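Local coordinates for protein UDP-glucose:anthocyanidin 3-O-glucosyltransferase (Clitoria ternatea, PDB 4REL) that belongs to the UDP-dependent glycosyltransferases of the GT-B fold, in which two Rossmann-like domains face each other across a cleft, at residues 292-297 with 401-406; 288-293 with 317-322; 175-180 with 371-376. One frame throughout, in Å; residues are numbered along the deposited sequence. Where two conformers were deposited one is given.

Coming from the N terminus, the chain first reaches 175-180, in a loop of the N-terminal half; contact 3 closes only at 371-376, 191 residues on, and joins the two halves of the molecule. Contact 2, between 288-293 and 317-322, is a short excursion lying wholly within that span. It fastens the end of helix 279-292 to the lead-in of edge strand 320-323. Contact 1 starts from the same helix end, sharing S292 and G293 with contact 2, but runs on to 401-406 and so crosses contact 3. It brings helix 392-403 beside the turn into strand 296-299. Contacts 1 and 2 touch each other; contact 3 is separate from both.

Contact 1 (292-297 with 401-406); sequences SGFPFV and LILVQE
F294 meets L403 and V404 where the turn between helix 279-292 and strand 296-299 passes the end of helix 392-403. Its CG lies anti to its own carbonyl carbon (chi1 -64°), a rotation that sends the ring out to the second helix. Starting at the root, F294 CB is 4.1 Å from L403 CD1. At F294 CG the same methyl closes to 3.7 Å, and it stays as near to F294 CD2, while F294 CD1 lies a little farther from that methyl. This is a CH-pi contact over the face: L403 CD1 stands 3.9 Å from the centroid of the F294 ring, 19° off the normal. Farther out the partner changes. F294 CE1 packs on V404 CG1 at 3.7 Å, and at the tip F294 CZ reaches V404 CG2 at 4.0 Å, the valine approaching obliquely. The ring's other face looks back on its own chain, with S292 O 3.9 Å above the plane, over the centre. The backbone beneath is held by an ST turn, F294 N donating to S292 OG at 3.2 Å and 168°, almost straight. L399 and N400 extend the surface that F294 rests on, while P295 and F296 lead into the parallel sheet of the C-terminal domain, P295 pairing with A267. No hydrogen bond joins the two segments, so contact between them rests on dispersion and the partial exclusion of water from the ring and three methyl groups.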
loop_
_atom_site.group_PDB
_atom_site.type_symbol
_atom_site.label_atom_id
_atom_site.label_comp_id
_atom_site.label_asym_id
_atom_site.label_seq_id
_atom_site.Cartn_x
_atom_site.Cartn_y
_atom_site.Cartn_z
ATOM N N SER A 292 -26.586 -3.109 -13.323
ATOM C CA SER A 292 -26.734 -1.864 -12.570
ATOM C C SER A 292 -27.109 -0.692 -13.460
ATOM O O SER A 292 -27.782 0.235 -13.012
ATOM C CB SER A 292 -25.464 -1.532 -11.779
ATOM O OG SER A 292 -24.464 -0.967 -12.611
ATOM N N GLY A 293 -26.668 -0.736 -14.718
ATOM C CA GLY A 293 -26.911 0.348 -15.653
ATOM C C GLY A 293 -26.014 1.561 -15.460
ATOM O O GLY A 293 -26.106 2.524 -16.226
ATOM N N PHE A 294 -25.148 1.529 -14.447
ATOM C CA PHE A 294 -24.309 2.690 -14.147
ATOM C C PHE A 294 -23.140 2.738 -15.109
ATOM O O PHE A 294 -22.687 1.697 -15.593
ATOM C CB PHE A 294 -23.759 2.632 -12.714
ATOM C CG PHE A 294 -24.814 2.695 -11.639
ATOM C CD1 PHE A 294 -25.688 3.766 -11.564
ATOM C CD2 PHE A 294 -24.900 1.692 -10.682
ATOM C CE1 PHE A 294 -26.652 3.829 -10.563
ATOM C CE2 PHE A 294 -25.858 1.746 -9.680
ATOM C CZ PHE A 294 -26.735 2.819 -9.621
ATOM N N PRO A 295 -22.634 3.946 -15.383
ATOM C CA PRO A 295 -21.406 4.027 -16.177
ATOM C C PRO A 295 -20.223 3.534 -15.347
ATOM O O PRO A 295 -20.209 3.687 -14.131
ATOM C CB PRO A 295 -21.287 5.517 -16.501
ATOM C CG PRO A 295 -22.084 6.211 -15.444
ATOM C CD PRO A 295 -23.196 5.273 -15.070
ATOM N N PHE A 296 -19.259 2.899 -15.999
ATOM C CA PHE A 296 -18.147 2.310 -15.270
ATOM C C PHE A 296 -16.863 2.302 -16.080
ATOM O O PHE A 296 -16.893 2.296 -17.310
ATOM C CB PHE A 296 -18.497 0.876 -14.814
ATOM C CG PHE A 296 -18.748 -0.087 -15.951
ATOM C CD1 PHE A 296 -17.696 -0.782 -16.543
ATOM C CD2 PHE A 296 -20.039 -0.309 -16.418
ATOM C CE1 PHE A 296 -17.927 -1.677 -17.597
ATOM C CE2 PHE A 296 -20.276 -1.201 -17.458
ATOM C CZ PHE A 296 -19.219 -1.883 -18.054
ATOM N N VAL A 297 -15.736 2.332 -15.373
ATOM C CA VAL A 297 -14.436 2.068 -15.962
ATOM C C VAL A 297 -13.848 0.925 -15.153
ATOM O O VAL A 297 -13.689 1.042 -13.943
ATOM C CB VAL A 297 -13.501 3.275 -15.847
ATOM C CG1 VAL A 297 -12.130 2.924 -16.432
ATOM C CG2 VAL A 297 -14.084 4.472 -16.577
ATOM N N LEU A 401 -26.388 1.872 -3.325
ATOM C CA LEU A 401 -26.263 2.534 -2.033
ATOM C C LEU A 401 -25.351 3.747 -2.127
ATOM O O LEU A 401 -25.748 4.855 -1.763
ATOM C CB LEU A 401 -25.729 1.560 -0.983
ATOM C CG LEU A 401 -25.397 2.181 0.375
ATOM C CD1 LEU A 401 -26.667 2.722 1.008
ATOM C CD2 LEU A 401 -24.748 1.157 1.283
ATOM N N ILE A 402 -24.141 3.538 -2.644
ATOM C CA ILE A 402 -23.144 4.606 -2.702
ATOM C C ILE A 402 -23.420 5.630 -3.809
ATOM O O ILE A 402 -23.309 6.835 -3.585
ATOM C CB ILE A 402 -21.729 4.034 -2.895
ATOM C CG1 ILE A 402 -21.379 3.035 -1.777
ATOM C CG2 ILE A 402 -20.694 5.155 -2.993
ATOM C CD1 ILE A 402 -21.396 3.618 -0.376
ATOM N N LEU A 403 -23.774 5.170 -5.004
ATOM C CA LEU A 403 -23.907 6.096 -6.134
ATOM C C LEU A 403 -25.169 6.961 -6.132
ATOM O O LEU A 403 -25.103 8.131 -6.501
ATOM C CB LEU A 403 -23.806 5.362 -7.470
ATOM C CG LEU A 403 -22.395 4.935 -7.853
ATOM C CD1 LEU A 403 -22.446 4.044 -9.101
ATOM C CD2 LEU A 403 -21.535 6.170 -8.103
ATOM N N VAL A 404 -26.311 6.392 -5.745
ATOM C CA VAL A 404 -27.584 7.091 -5.963
ATOM C C VAL A 404 -28.541 7.205 -4.767
ATOM O O VAL A 404 -29.300 8.164 -4.689
ATOM C CB VAL A 404 -28.382 6.513 -7.183
ATOM C CG1 VAL A 404 -27.602 6.673 -8.474
ATOM C CG2 VAL A 404 -28.753 5.060 -6.954
ATOM N N GLN A 405 -28.519 6.243 -3.848
ATOM C CA GLN A 405 -29.526 6.216 -2.782
ATOM C C GLN A 405 -29.267 7.204 -1.641
ATOM O O GLN A 405 -28.113 7.461 -1.271
ATOM C CB GLN A 405 -29.710 4.796 -2.251
ATOM C CG GLN A 405 -30.174 3.823 -3.329
ATOM C CD GLN A 405 -30.325 2.400 -2.826
ATOM O OE1 GLN A 405 -29.834 2.048 -1.755
ATOM N NE2 GLN A 405 -31.004 1.570 -3.611
ATOM N N GLU A 406 -30.351 7.758 -1.090
ATOM C CA GLU A 406 -30.246 8.715 0.014
ATOM C C GLU A 406 -29.619 8.039 1.233
ATOM O O GLU A 406 -28.962 8.689 2.040
ATOM C CB GLU A 406 -31.624 9.314 0.358
ATOM C CG GLU A 406 -31.582 10.632 1.164
ATOM C CD GLU A 406 -31.473 10.417 2.671
ATOM O OE1 GLU A 406 -31.875 9.331 3.147
ATOM O OE2 GLU A 406 -30.988 11.334 3.379
#

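Contact 2 (288-293 with 317-322)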
loop_
_atom_site.group_PDB
_atom_site.type_symbol
_atom_site.label_atom_id
_atom_site.label_comp_id
_atom_site.label_asym_id
_atom_site.label_seq_id
_atom_site.Cartn_x
_atom_site.Cartn_y
_atom_site.Cartn_z
ATOM N N ALA A 288 -23.084 -7.709 -12.446
ATOM C CA ALA A 288 -23.599 -6.633 -11.597
ATOM C C ALA A 288 -23.412 -5.286 -12.274
ATOM O O ALA A 288 -24.305 -4.447 -12.257
ATOM C CB ALA A 288 -22.917 -6.635 -10.243
ATOM N N LEU A 289 -22.246 -5.076 -12.868
ATOM C CA LEU A 289 -22.000 -3.815 -13.561
ATOM C C LEU A 289 -23.008 -3.625 -14.685
ATOM O O LEU A 289 -23.622 -2.563 -14.801
ATOM C CB LEU A 289 -20.568 -3.760 -14.105
ATOM C CG LEU A 289 -19.466 -3.456 -13.092
ATOM C CD1 LEU A 289 -18.094 -3.524 -13.770
ATOM C CD2 LEU A 289 -19.668 -2.094 -12.444
ATOM N N GLU A 290 -23.204 -4.660 -15.496
ATOM C CA GLU A 290 -24.147 -4.560 -16.608
ATOM C C GLU A 290 -25.571 -4.328 -16.109
ATOM O O GLU A 290 -26.280 -3.458 -16.609
ATOM C CB GLU A 290 -24.108 -5.814 -17.496
ATOM C CG GLU A 290 -25.108 -5.745 -18.643
ATOM C CD GLU A 290 -24.904 -6.822 -19.686
ATOM O OE1 GLU A 290 -24.045 -7.711 -19.490
ATOM O OE2 GLU A 290 -25.604 -6.772 -20.722
ATOM N N GLU A 291 -25.986 -5.112 -15.121
ATOM C CA GLU A 291 -27.353 -5.021 -14.629
ATOM C C GLU A 291 -27.615 -3.678 -13.948
ATOM O O GLU A 291 -28.725 -3.156 -14.018
ATOM C CB GLU A 291 -27.669 -6.186 -13.684
ATOM C CG GLU A 291 -29.105 -6.677 -13.769
ATOM C CD GLU A 291 -29.896 -6.405 -12.503
ATOM O OE1 GLU A 291 -29.374 -6.679 -11.400
ATOM O OE2 GLU A 291 -31.043 -5.916 -12.611
ATOM N N SER A 292 -26.586 -3.109 -13.323
ATOM C CA SER A 292 -26.734 -1.864 -12.570
ATOM C C SER A 292 -27.109 -0.692 -13.460
ATOM O O SER A 292 -27.782 0.235 -13.012
ATOM C CB SER A 292 -25.464 -1.532 -11.779
ATOM O OG SER A 292 -24.464 -0.967 -12.611
ATOM N N GLY A 293 -26.668 -0.736 -14.718
ATOM C CA GLY A 293 -26.911 0.348 -15.653
ATOM C C GLY A 293 -26.014 1.561 -15.460
ATOM O O GLY A 293 -26.106 2.524 -16.226
ATOM N N SER A 317 -20.699 -1.378 -24.080
ATOM C CA SER A 317 -19.669 -0.513 -24.653
ATOM C C SER A 317 -20.091 0.950 -24.672
ATOM O O SER A 317 -19.253 1.846 -24.612
ATOM C CB SER A 317 -19.299 -0.963 -26.065
ATOM O OG SER A 317 -20.391 -0.816 -26.955
ATOM N N THR A 318 -21.395 1.197 -24.732
ATOM C CA THR A 318 -21.881 2.566 -24.816
ATOM C C THR A 318 -21.946 3.278 -23.462
ATOM O O THR A 318 -22.240 4.473 -23.412
ATOM C CB THR A 318 -23.250 2.628 -25.537
ATOM O OG1 THR A 318 -24.132 1.656 -24.968
ATOM C CG2 THR A 318 -23.081 2.315 -27.015
ATOM N N ARG A 319 -21.678 2.553 -22.373
ATOM C CA ARG A 319 -21.728 3.155 -21.041
ATOM C C ARG A 319 -20.575 2.734 -20.146
ATOM O O ARG A 319 -20.493 3.142 -18.995
ATOM C CB ARG A 319 -23.064 2.843 -20.342
ATOM C CG ARG A 319 -23.291 1.351 -20.048
ATOM C CD ARG A 319 -24.667 1.162 -19.419
ATOM N NE ARG A 319 -24.969 -0.212 -19.012
ATOM C CZ ARG A 319 -25.463 -1.147 -19.821
ATOM N NH1 ARG A 319 -25.680 -0.878 -21.101
ATOM N NH2 ARG A 319 -25.730 -2.357 -19.346
ATOM N N GLY A 320 -19.673 1.916 -20.662
ATOM C CA GLY A 320 -18.601 1.420 -19.825
ATOM C C GLY A 320 -17.333 1.217 -20.609
ATOM O O GLY A 320 -17.365 1.094 -21.830
ATOM N N LYS A 321 -16.210 1.197 -19.900
ATOM C CA LYS A 321 -14.917 0.943 -20.516
ATOM C C LYS A 321 -14.265 -0.179 -19.739
ATOM O O LYS A 321 -14.124 -0.082 -18.519
ATOM C CB LYS A 321 -14.015 2.181 -20.432
ATOM C CG LYS A 321 -14.185 3.185 -21.565
ATOM C CD LYS A 321 -12.898 3.972 -21.787
ATOM C CE LYS A 321 -12.463 3.912 -23.251
ATOM N NZ LYS A 321 -13.127 4.955 -24.101
ATOM N N VAL A 322 -13.881 -1.241 -20.436
ATOM C CA VAL A 322 -13.120 -2.321 -19.823
ATOM C C VAL A 322 -11.743 -2.274 -20.457
ATOM O O VAL A 322 -11.602 -2.505 -21.663
ATOM C CB VAL A 322 -13.796 -3.677 -20.069
ATOM C CG1 VAL A 322 -12.952 -4.811 -19.487
ATOM C CG2 VAL A 322 -15.206 -3.679 -19.461
HETATM O O HOH W 1 -23.872 -0.494 -16.612
#
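E290, in the last turn of helix 279-292, is gripped directly by R319, whose guanidinium group also reaches the carbonyl of L289 through a water. L289 comes first along the helix: L289 O takes a hydrogen from water 1 at 2.8 Å, and that water accepts from R319 NE at 2.7 Å, lying in the plane of the guanidinium at its edge. At E290 no water intervenes: R319 NH2 donates to E290 O at 3.0 Å, with a bent N-H...O angle of 147° and the donor tilted 18° from the carbonyl plane. The aliphatic part of E290 also packs here, CG lying 3.5 Å from R319 NH2. Its carboxylate goes elsewhere, to a salt bridge with R315, and leaves OE2 near R319 without contact. S292 turns its hydroxyl back along the helix, OG donating to L289 O at 2.8 Å, so this oxygen receives both a side chain and a water. G293 is the first residue to leave helical angles, with positive phi, and G293 N makes only a weak bond to E290 O. R319 passes beside this glycine, CD standing 3.8 Å from G293 O. It can span the gap because its chain is extended from CG to NE, starting from a CG set between backbone N and carbonyl carbon (chi1 64°). Just beyond R319, strand 320-323 forms the edge of the parallel sheet, next to strand 296-299, into which the helix itself leads. A cationic group thus meets the carbonyl end of a helix, where its charge is probably favoured by the helix dipole; it donates directly to E290 O and through a water to L289 O, two carbonyls whose backbone bonds in this last turn are weak.

Contact 3 (175-180 with 371-376)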
loop_
_atom_site.group_PDB
_atom_site.type_symbol
_atom_site.label_atom_id
_atom_site.label_comp_id
_atom_site.label_asym_id
_atom_site.label_seq_id
_atom_site.Cartn_x
_atom_site.Cartn_y
_atom_site.Cartn_z
ATOM N N VAL A 175 -12.186 -10.243 14.433
ATOM C CA VAL A 175 -11.518 -11.499 14.155
ATOM C C VAL A 175 -11.438 -11.795 12.652
ATOM O O VAL A 175 -10.377 -12.155 12.135
ATOM C CB VAL A 175 -12.249 -12.636 14.896
ATOM C CG1 VAL A 175 -11.975 -13.981 14.252
ATOM C CG2 VAL A 175 -11.844 -12.637 16.353
ATOM N N GLU A 176 -12.545 -11.597 11.943
ATOM C CA GLU A 176 -12.592 -11.931 10.517
ATOM C C GLU A 176 -11.723 -11.023 9.636
ATOM O O GLU A 176 -11.467 -11.337 8.466
ATOM C CB GLU A 176 -14.036 -11.919 10.014
ATOM C CG GLU A 176 -14.672 -10.544 10.004
ATOM C CD GLU A 176 -16.138 -10.583 9.625
ATOM O OE1 GLU A 176 -16.447 -11.011 8.494
ATOM O OE2 GLU A 176 -16.978 -10.190 10.461
ATOM N N ASP A 177 -11.254 -9.908 10.194
ATOM C CA ASP A 177 -10.421 -8.977 9.435
ATOM C C ASP A 177 -8.931 -9.316 9.487
ATOM O O ASP A 177 -8.152 -8.809 8.683
ATOM C CB ASP A 177 -10.615 -7.550 9.957
ATOM C CG ASP A 177 -12.070 -7.116 9.965
ATOM O OD1 ASP A 177 -12.820 -7.508 9.043
ATOM O OD2 ASP A 177 -12.459 -6.368 10.892
ATOM N N VAL A 178 -8.540 -10.155 10.445
ATOM C CA VAL A 178 -7.126 -10.429 10.720
ATOM C C VAL A 178 -6.434 -11.114 9.532
ATOM O O VAL A 178 -6.993 -12.043 8.947
ATOM C CB VAL A 178 -6.999 -11.300 11.983
ATOM C CG1 VAL A 178 -5.559 -11.713 12.227
ATOM C CG2 VAL A 178 -7.558 -10.547 13.196
ATOM N N PRO A 179 -5.228 -10.647 9.154
ATOM C CA PRO A 179 -4.491 -11.334 8.084
ATOM C C PRO A 179 -4.302 -12.817 8.403
ATOM O O PRO A 179 -3.838 -13.152 9.497
ATOM C CB PRO A 179 -3.134 -10.620 8.083
ATOM C CG PRO A 179 -3.447 -9.235 8.561
ATOM C CD PRO A 179 -4.516 -9.441 9.626
ATOM N N GLN A 180 -4.675 -13.697 7.475
ATOM C CA GLN A 180 -4.524 -15.128 7.721
ATOM C C GLN A 180 -3.067 -15.490 8.006
ATOM O O GLN A 180 -2.801 -16.378 8.820
ATOM C CB GLN A 180 -5.059 -15.952 6.546
ATOM C CG GLN A 180 -5.004 -17.454 6.768
ATOM C CD GLN A 180 -5.906 -17.905 7.895
ATOM O OE1 GLN A 180 -7.061 -17.478 7.990
ATOM N NE2 GLN A 180 -5.383 -18.764 8.767
ATOM N N ALA A 371 -7.886 -2.656 6.167
ATOM C CA ALA A 371 -8.246 -1.455 5.433
ATOM C C ALA A 371 -9.746 -1.380 5.192
ATOM O O ALA A 371 -10.358 -0.320 5.384
ATOM C CB ALA A 371 -7.478 -1.379 4.111
ATOM N N ALA A 372 -10.336 -2.504 4.780
ATOM C CA ALA A 372 -11.759 -2.544 4.484
ATOM C C ALA A 372 -12.562 -2.200 5.739
ATOM O O ALA A 372 -13.533 -1.442 5.676
ATOM C CB ALA A 372 -12.164 -3.919 3.935
ATOM N N ARG A 373 -12.164 -2.761 6.875
ATOM C CA ARG A 373 -12.851 -2.481 8.138
ATOM C C ARG A 373 -12.719 -1.010 8.544
ATOM O O ARG A 373 -13.683 -0.404 9.017
ATOM C CB ARG A 373 -12.326 -3.382 9.266
ATOM C CG ARG A 373 -13.014 -3.147 10.633
ATOM C CD ARG A 373 -14.492 -3.557 10.594
ATOM N NE ARG A 373 -14.610 -4.940 10.151
ATOM C CZ ARG A 373 -15.713 -5.484 9.651
ATOM N NH1 ARG A 373 -16.829 -4.771 9.542
ATOM N NH2 ARG A 373 -15.699 -6.748 9.259
ATOM N N VAL A 374 -11.520 -0.444 8.396
ATOM C CA VAL A 374 -11.313 0.964 8.731
ATOM C C VAL A 374 -12.207 1.828 7.841
ATOM O O VAL A 374 -12.893 2.747 8.307
ATOM C CB VAL A 374 -9.827 1.377 8.595
ATOM C CG1 VAL A 374 -9.667 2.888 8.740
ATOM C CG2 VAL A 374 -8.974 0.655 9.634
ATOM N N ILE A 375 -12.232 1.493 6.559
ATOM C CA ILE A 375 -13.041 2.241 5.602
ATOM C C ILE A 375 -14.528 2.223 5.983
ATOM O O ILE A 375 -15.195 3.258 6.003
ATOM C CB ILE A 375 -12.838 1.688 4.173
ATOM C CG1 ILE A 375 -11.502 2.185 3.615
ATOM C CG2 ILE A 375 -13.974 2.127 3.264
ATOM C CD1 ILE A 375 -10.978 1.375 2.428
ATOM N N GLN A 376 -15.054 1.046 6.294
ATOM C CA GLN A 376 -16.478 0.942 6.587
ATOM C C GLN A 376 -16.864 1.441 7.982
ATOM O O GLN A 376 -17.869 2.138 8.133
ATOM C CB GLN A 376 -16.965 -0.499 6.447
ATOM C CG GLN A 376 -18.484 -0.634 6.622
ATOM C CD GLN A 376 -18.962 -2.068 6.555
ATOM O OE1 GLN A 376 -19.254 -2.596 5.474
ATOM N NE2 GLN A 376 -19.048 -2.718 7.722
#
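The guanidinium of R373 presents one edge, NE and NH2, to the carboxylate of D177, the two planes turned 37° apart. Each nitrogen takes its own oxygen in this side-on grip. R373 NE donates to D177 OD2 at 2.7 Å and 161°, meeting it on the syn side but somewhat out of the carboxylate plane. R373 NH2 donates to the syn lone pair of D177 OD1 at 3.0 Å. E176 approaches the guanidinium obliquely, and its OE2 makes only a long salt bridge to R373 NH2 at 3.9 Å. With R373 CG anti to the backbone N (chi1 -180°), that carbon comes to 3.3 Å from D177 OD2; bends at chi2 and chi3 then turn NE and NH2 to face the carboxylate, the two side chains crossing at about a right angle. This bridge crosses between the halves of the GT-B fold. D177 closes a 3-10 turn in a loop of the N-terminal half, and R373 sits on helix 368-378, which packs on strands 359-361 and 382-384 of the C-terminal sheet. P179, two residues beyond D177, lines the pocket of the bound 3,5,7-trihydroxy-2-(4-hydroxyphenyl)-4H-chromen-4-one, as does D367, just ahead of the helix; the D177 side chain is about 11 Å from that ligand. The network continues outward: the backbone N of R174 also donates to D177 OD2, and D377 bridges to R373 NH1, holding the guanidinium from another nitrogen. E176 has its main partner in K388 and a further one in R174, so its pull on R373 is probably secondary to that of the buried D177.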